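Local coordinates for RTX toxin RtxA (Vibrio vulnificus MO6-24/O, PDB 6IMP), which probably acts as a hydrolase, forming an effector domain of the alpha/beta hydrolase fold within a secreted bacterial RTX toxin linked to virulence, at residues A[156-159]-A[160-164]; A[187-190]-A[191-195]; A[148-151]-A[152-155]. One frame throughout, in Å; residues are numbered along the deposited sequence.

How the contacts relate
Contacts 1 and 3 are consecutive lengths of helix 147-164, and contact 2 is the C-terminal end of helix 180-192, packed beside it; the three centres lie about 13 Å from one another. Phe158 of contact 1 meets contact 2 through its CE2, 3.9 Å from Ala191 CB. Arg155 of contact 3 brings its CD to 3.5 Å from Tyr190 CG. The probable nucleophile elbow, a GxSxG turn containing Ser178, lies at the opposite end of helix 180-192 from contact 2. Of the three, contact 3 approaches that turn, Leu150 touching Met179 and lying near, without touching, Ser178 and its glycines, whereas contact 1 carries the helix on, away from it.

Contact 1: A[156-159]-A[160-164]; sequences TMFN and YLVND
Phe158 and Val162, one turn apart on helix 147-164 of the alpha/beta hydrolase fold, make the main side-chain contact of this last part of the helix. Val162 lays its CG2 methyl over one face of the phenylalanine ring in a CH-pi contact, 3.9 Å from the ring centroid and 19° off the normal, displaced toward the CE2 side of the rim. With CG of Phe158 opposite its own nitrogen (chi1 -168°), the ring leans toward the next turn, where Val162 sits. A branched valine suits the place, since one methyl can meet the ring while the other is directed elsewhere.

The densely packed side is apolar and faces the sheet. Met157, Phe158 and Leu161 reach strand 101-105, and Met157, Tyr160 and Leu161 touch Leu131 of strand 129-133; methionine, leucine and aromatic rings give apolar contact with the leucines of the two strands. Tyr160 is buried, its ring also against Val70 and Leu72 of strand 67-73, and its hydroxyl is hydrogen-bonded to Lys165 NZ. At the border of this side the partly exposed Asp164, whose carboxylate is held by the backbone nitrogens of Ile16 and, weakly, Glu17, puts OD2 at the edge of the tyrosine ring, in its plane.

The looser side carries Asn159 and Asn163, both partly exposed. Their side chains run alongside each other in the same direction with amide planes 27° apart, but they meet without a hydrogen bond: Asn163 ND2 is 3.9 Å from Asn159 CB and 4.2 Å from Asn159 OD1. Polar amides are at home on such a surface. The backbone joins the pair instead, Asn163 N donating to Asn159 O at 2.7 Å.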
loop_
_atom_site.group_PDB
_atom_site.type_symbol
_atom_site.label_atom_id
_atom_site.label_comp_id
_atom_site.label_asym_id
_atom_site.label_seq_id
_atom_site.Cartn_x
_atom_site.Cartn_y
_atom_site.Cartn_z
ATOM N N THR A 156 7.148 9.970 2.529
ATOM C CA THR A 156 8.510 9.867 2.045
ATOM C C THR A 156 8.458 9.417 0.608
ATOM O O THR A 156 8.978 10.087 -0.285
ATOM C CB THR A 156 9.311 8.843 2.853
ATOM O OG1 THR A 156 9.353 9.256 4.217
ATOM C CG2 THR A 156 10.739 8.710 2.311
ATOM N N MET A 157 7.772 8.300 0.393
ATOM C CA MET A 157 7.691 7.687 -0.913
ATOM C C MET A 157 7.084 8.654 -1.896
ATOM O O MET A 157 7.577 8.794 -3.002
ATOM C CB MET A 157 6.847 6.431 -0.854
ATOM C CG MET A 157 7.544 5.257 -0.215
ATOM S SD MET A 157 6.330 3.957 -0.007
ATOM C CE MET A 157 6.852 3.225 1.537
ATOM N N PHE A 158 6.012 9.320 -1.496
ATOM C CA PHE A 158 5.448 10.364 -2.338
ATOM C C PHE A 158 6.509 11.384 -2.699
ATOM O O PHE A 158 6.826 11.569 -3.869
ATOM C CB PHE A 158 4.287 11.075 -1.661
ATOM C CG PHE A 158 3.503 11.944 -2.596
ATOM C CD1 PHE A 158 2.931 11.401 -3.744
ATOM C CD2 PHE A 158 3.333 13.292 -2.346
ATOM C CE1 PHE A 158 2.198 12.182 -4.615
ATOM C CE2 PHE A 158 2.597 14.081 -3.214
ATOM C CZ PHE A 158 2.036 13.527 -4.354
ATOM N N ASN A 159 7.094 12.000 -1.679
ATOM C CA ASN A 159 8.038 13.090 -1.880
ATOM C C ASN A 159 9.173 12.672 -2.800
ATOM O O ASN A 159 9.584 13.449 -3.648
ATOM C CB ASN A 159 8.587 13.596 -0.547
ATOM C CG ASN A 159 7.566 14.400 0.236
ATOM O OD1 ASN A 159 6.815 15.210 -0.324
ATOM N ND2 ASN A 159 7.535 14.184 1.542
ATOM N N TYR A 160 9.616 11.422 -2.695
ATOM C CA TYR A 160 10.654 10.896 -3.608
ATOM C C TYR A 160 10.262 10.992 -5.089
ATOM O O TYR A 160 11.108 11.261 -5.950
ATOM C CB TYR A 160 11.012 9.446 -3.265
ATOM C CG TYR A 160 11.887 8.791 -4.303
ATOM C CD1 TYR A 160 13.185 9.232 -4.513
ATOM C CD2 TYR A 160 11.410 7.759 -5.098
ATOM C CE1 TYR A 160 14.000 8.657 -5.480
ATOM C CE2 TYR A 160 12.218 7.161 -6.058
ATOM C CZ TYR A 160 13.517 7.617 -6.248
ATOM O OH TYR A 160 14.329 7.031 -7.197
ATOM N N LEU A 161 8.987 10.757 -5.382
ATOM C CA LEU A 161 8.486 10.872 -6.747
ATOM C C LEU A 161 8.501 12.322 -7.176
ATOM O O LEU A 161 9.177 12.679 -8.141
ATOM C CB LEU A 161 7.069 10.309 -6.861
ATOM C CG LEU A 161 6.917 8.818 -6.560
ATOM C CD1 LEU A 161 5.461 8.427 -6.737
ATOM C CD2 LEU A 161 7.816 7.962 -7.447
ATOM N N VAL A 162 7.808 13.155 -6.399
ATOM C CA VAL A 162 7.667 14.589 -6.686
ATOM C C VAL A 162 9.036 15.281 -6.807
ATOM O O VAL A 162 9.233 16.132 -7.689
ATOM C CB VAL A 162 6.849 15.319 -5.582
ATOM C CG1 VAL A 162 6.731 16.811 -5.883
ATOM C CG2 VAL A 162 5.458 14.714 -5.436
ATOM N N ASN A 163 9.978 14.886 -5.938
ATOM C CA ASN A 163 11.148 15.721 -5.594
ATOM C C ASN A 163 12.490 15.240 -6.127
ATOM O O ASN A 163 13.340 16.065 -6.476
ATOM C CB ASN A 163 11.319 15.839 -4.080
ATOM C CG ASN A 163 10.155 16.526 -3.399
ATOM O OD1 ASN A 163 9.151 16.846 -4.028
ATOM N ND2 ASN A 163 10.287 16.761 -2.094
ATOM N N ASP A 164 12.742 13.940 -6.060
ATOM C CA ASP A 164 13.953 13.396 -6.682
ATOM C C ASP A 164 13.758 13.216 -8.185
ATOM O O ASP A 164 14.736 13.152 -8.926
ATOM C CB ASP A 164 14.396 12.079 -6.025
ATOM C CG ASP A 164 15.077 12.295 -4.689
ATOM O OD1 ASP A 164 15.233 13.451 -4.286
ATOM O OD2 ASP A 164 15.458 11.313 -4.025
#

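Contact 2: A[187-190]-A[191-195]; sequences LARY and AAQNG
The Tyr190 ring is sandwiched near the end of helix 180-192, where a Schellman motif closes the helix in this alpha/beta hydrolase fold. Over one face lies CB of Asn194, four residues on; over the opposite face passes the side chain of Arg155 from helix 147-164, with CD and NE above the ring. At the phenolic end, Asn194 OD1 is 3.5 Å from Tyr190 OH, and Asn159 of the neighbouring helix also touches the tyrosine. The ring and the Asn194 amide run side by side with their planes 43° apart. Asn194 keeps CG anti to its backbone nitrogen (chi1 180°), which carries the amide along the ring toward the hydroxyl; the carboxamide oxygen finds its hydrogen-bond partner in Gln196 NE2. A tyrosine suits this boundary, offering broad faces for packing and a polar end at the margin.

The other flat groups form a looser pair. Arg189 and Gln193 lie alongside each other through their aliphatic parts, CG of Arg189 being 4.1 Å from CG of Gln193, while the guanidinium and amide planes stand 75° apart. Arg189 NH1 is anchored by the carbonyl oxygens of Lys241 and Lys244, so the arginine ties this helix to the chain around helix 239-243.

Ala191 is buried with its methyl against Phe158; Ala192, partly exposed, touches Ala197 and Pro247. Gln193 N still makes a helical bond to Arg189 O, 2.8 Å. Beyond it Gly195, the C-prime residue, takes a positive phi, easy for a residue without a side chain. The Schellman pairing sets Gln196 N against Ala191 O and Gly195 N, weakly, against Ala192 O at 3.2 Å.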
loop_
_atom_site.group_PDB
_atom_site.type_symbol
_atom_site.label_atom_id
_atom_site.label_comp_id
_atom_site.label_asym_id
_atom_site.label_seq_id
_atom_site.Cartn_x
_atom_site.Cartn_y
_atom_site.Cartn_z
ATOM N N LEU A 187 -2.439 9.114 2.397
ATOM C CA LEU A 187 -1.561 9.826 1.475
ATOM C C LEU A 187 -2.400 10.711 0.560
ATOM O O LEU A 187 -2.165 11.912 0.452
ATOM C CB LEU A 187 -0.714 8.864 0.645
ATOM C CG LEU A 187 0.381 9.539 -0.196
ATOM C CD1 LEU A 187 1.394 10.255 0.678
ATOM C CD2 LEU A 187 1.096 8.520 -1.064
ATOM N N ALA A 188 -3.420 10.126 -0.053
ATOM C CA ALA A 188 -4.251 10.869 -0.991
ATOM C C ALA A 188 -4.721 12.175 -0.346
ATOM O O ALA A 188 -4.660 13.234 -0.963
ATOM C CB ALA A 188 -5.437 10.029 -1.444
ATOM N N ARG A 189 -5.131 12.089 0.919
ATOM C CA ARG A 189 -5.593 13.252 1.679
ATOM C C ARG A 189 -4.479 14.279 1.796
ATOM O O ARG A 189 -4.586 15.392 1.265
ATOM C CB ARG A 189 -6.068 12.833 3.078
ATOM C CG ARG A 189 -6.457 13.988 3.987
ATOM C CD ARG A 189 -7.346 13.513 5.126
ATOM N NE ARG A 189 -6.605 12.756 6.142
ATOM C CZ ARG A 189 -7.160 11.947 7.050
ATOM N NH1 ARG A 189 -8.473 11.745 7.076
ATOM N NH2 ARG A 189 -6.393 11.307 7.920
ATOM N N TYR A 190 -3.389 13.873 2.437
ATOM C CA TYR A 190 -2.251 14.751 2.633
ATOM C C TYR A 190 -1.811 15.470 1.339
ATOM O O TYR A 190 -1.457 16.643 1.386
ATOM C CB TYR A 190 -1.083 13.982 3.269
ATOM C CG TYR A 190 0.276 14.594 3.033
ATOM C CD1 TYR A 190 1.003 14.268 1.910
ATOM C CD2 TYR A 190 0.828 15.490 3.930
ATOM C CE1 TYR A 190 2.256 14.814 1.677
ATOM C CE2 TYR A 190 2.077 16.056 3.703
ATOM C CZ TYR A 190 2.788 15.708 2.574
ATOM O OH TYR A 190 4.032 16.243 2.321
ATOM N N ALA A 191 -1.858 14.784 0.198
ATOM C CA ALA A 191 -1.327 15.353 -1.057
ATOM C C ALA A 191 -2.184 16.495 -1.582
ATOM O O ALA A 191 -1.660 17.510 -2.045
ATOM C CB ALA A 191 -1.184 14.280 -2.118
ATOM N N ALA A 192 -3.500 16.322 -1.511
ATOM C CA ALA A 192 -4.442 17.359 -1.937
ATOM C C ALA A 192 -4.505 18.465 -0.896
ATOM O O ALA A 192 -4.653 19.647 -1.221
ATOM C CB ALA A 192 -5.822 16.760 -2.154
ATOM N N GLN A 193 -4.369 18.059 0.359
ATOM C CA GLN A 193 -4.313 18.977 1.498
ATOM C C GLN A 193 -3.041 19.819 1.590
ATOM O O GLN A 193 -2.958 20.733 2.400
ATOM C CB GLN A 193 -4.492 18.179 2.785
ATOM C CG GLN A 193 -5.954 17.994 3.122
ATOM C CD GLN A 193 -6.541 19.252 3.722
ATOM O OE1 GLN A 193 -5.808 20.185 4.075
ATOM N NE2 GLN A 193 -7.864 19.294 3.836
ATOM N N ASN A 194 -2.061 19.492 0.765
ATOM C CA ASN A 194 -0.787 20.182 0.737
ATOM C C ASN A 194 -0.556 20.669 -0.687
ATOM O O ASN A 194 0.581 20.867 -1.119
ATOM C CB ASN A 194 0.312 19.200 1.166
ATOM C CG ASN A 194 1.695 19.814 1.163
ATOM O OD1 ASN A 194 2.679 19.146 0.848
ATOM N ND2 ASN A 194 1.778 21.086 1.512
ATOM N N GLY A 195 -1.661 20.838 -1.413
ATOM C CA GLY A 195 -1.650 21.257 -2.820
ATOM C C GLY A 195 -0.655 20.534 -3.706
ATOM O O GLY A 195 -0.038 21.148 -4.575
#

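Contact 3: A[148-151]-A[152-155]; sequences KGLY and QDAR
Gln152, on the first half of helix 147-164, folds back over the preceding turn, its CG 3.6 Å from Lys148 O. A bend at chi2 (-75°) then directs the amide away from that turn, fitting for a partly exposed residue, and the backbone is tied by Gln152 N to Lys148 O at 3.1 Å.

Asp153 comes next, its carboxylate beside Gly149 O. OD1 of Asp153 is 3.4 Å from that oxygen, but both are acceptors and no bond joins them; the helical bond runs from Asp153 N, nearly straight, to Gly149 O at 3.0 Å. The charge of Asp153 is balanced through OD2 by a salt bridge to Arg136 NE, which would probably favour the ionised acid.

Ala154 follows, its nitrogen bonded to Leu150 O at 3.0 Å; a small apolar residue suits a place packed against Ile183 of helix 180-192. Arg155 closes the segment. A bend at chi2 (-137°) keeps its chain near the preceding turn, NE 3.9 Å from Tyr151 O, as it passes on to Tyr190.

Around these turns, Leu150 also packs on Ile183, and Tyr151 meets Asp186 of the same helix while its hydroxyl is hydrogen-bonded to Glu147 and to Asn242 of helix 239-243. Leu150 further touches Leu135, in the loop following strand 129-133, and Met179, between strand 172-177 and helix 180-192.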
loop_
_atom_site.group_PDB
_atom_site.type_symbol
_atom_site.label_atom_id
_atom_site.label_comp_id
_atom_site.label_asym_id
_atom_site.label_seq_id
_atom_site.Cartn_x
_atom_site.Cartn_y
_atom_site.Cartn_z
ATOM N N LYS A 148 0.927 5.039 12.439
ATOM C CA LYS A 148 1.319 6.406 12.113
ATOM C C LYS A 148 2.672 6.432 11.396
ATOM O O LYS A 148 2.898 7.246 10.490
ATOM C CB LYS A 148 1.327 7.283 13.369
ATOM C CG LYS A 148 0.184 8.296 13.425
ATOM C CD LYS A 148 -1.150 7.680 13.839
ATOM C CE LYS A 148 -2.329 8.519 13.349
ATOM N NZ LYS A 148 -3.592 8.224 14.085
ATOM N N GLY A 149 3.559 5.521 11.779
ATOM C CA GLY A 149 4.775 5.292 11.016
ATOM C C GLY A 149 4.533 4.988 9.539
ATOM O O GLY A 149 5.172 5.575 8.669
ATOM N N LEU A 150 3.604 4.079 9.249
ATOM C CA LEU A 150 3.356 3.662 7.870
ATOM C C LEU A 150 2.807 4.801 7.028
ATOM O O LEU A 150 3.160 4.937 5.855
ATOM C CB LEU A 150 2.407 2.471 7.832
ATOM C CG LEU A 150 2.868 1.208 8.575
ATOM C CD1 LEU A 150 1.999 0.019 8.199
ATOM C CD2 LEU A 150 4.320 0.884 8.292
ATOM N N TYR A 151 1.956 5.628 7.627
ATOM C CA TYR A 151 1.414 6.799 6.924
ATOM C C TYR A 151 2.517 7.773 6.569
ATOM O O TYR A 151 2.498 8.385 5.512
ATOM C CB TYR A 151 0.375 7.535 7.769
ATOM C CG TYR A 151 -0.896 6.759 8.104
ATOM C CD1 TYR A 151 -1.453 5.839 7.219
ATOM C CD2 TYR A 151 -1.560 6.992 9.302
ATOM C CE1 TYR A 151 -2.622 5.160 7.542
ATOM C CE2 TYR A 151 -2.719 6.323 9.625
ATOM C CZ TYR A 151 -3.246 5.408 8.750
ATOM O OH TYR A 151 -4.411 4.752 9.080
ATOM N N GLN A 152 3.467 7.927 7.473
ATOM C CA GLN A 152 4.614 8.797 7.237
ATOM C C GLN A 152 5.491 8.287 6.098
ATOM O O GLN A 152 5.793 9.028 5.151
ATOM C CB GLN A 152 5.429 8.958 8.520
ATOM C CG GLN A 152 4.863 10.031 9.437
ATOM C CD GLN A 152 5.149 11.434 8.930
ATOM O OE1 GLN A 152 6.128 11.672 8.193
ATOM N NE2 GLN A 152 4.302 12.377 9.322
ATOM N N ASP A 153 5.838 7.002 6.167
ATOM C CA ASP A 153 6.633 6.352 5.124
ATOM C C ASP A 153 5.972 6.504 3.750
ATOM O O ASP A 153 6.649 6.641 2.737
ATOM C CB ASP A 153 6.834 4.877 5.459
ATOM C CG ASP A 153 7.625 4.666 6.746
ATOM O OD1 ASP A 153 8.266 5.625 7.225
ATOM O OD2 ASP A 153 7.601 3.534 7.280
ATOM N N ALA A 154 4.644 6.529 3.729
ATOM C CA ALA A 154 3.912 6.809 2.507
ATOM C C ALA A 154 4.288 8.169 1.911
ATOM O O ALA A 154 4.344 8.335 0.694
ATOM C CB ALA A 154 2.423 6.742 2.772
ATOM N N ARG A 155 4.563 9.133 2.778
ATOM C CA ARG A 155 4.802 10.506 2.348
ATOM C C ARG A 155 6.232 10.668 1.867
ATOM O O ARG A 155 6.506 11.436 0.936
ATOM C CB ARG A 155 4.530 11.479 3.487
ATOM C CG ARG A 155 3.307 11.129 4.322
ATOM C CD ARG A 155 2.489 12.362 4.615
ATOM N NE ARG A 155 1.241 12.068 5.310
ATOM C CZ ARG A 155 0.947 12.452 6.551
ATOM N NH1 ARG A 155 1.837 13.115 7.286
ATOM N NH2 ARG A 155 -0.248 12.165 7.074
#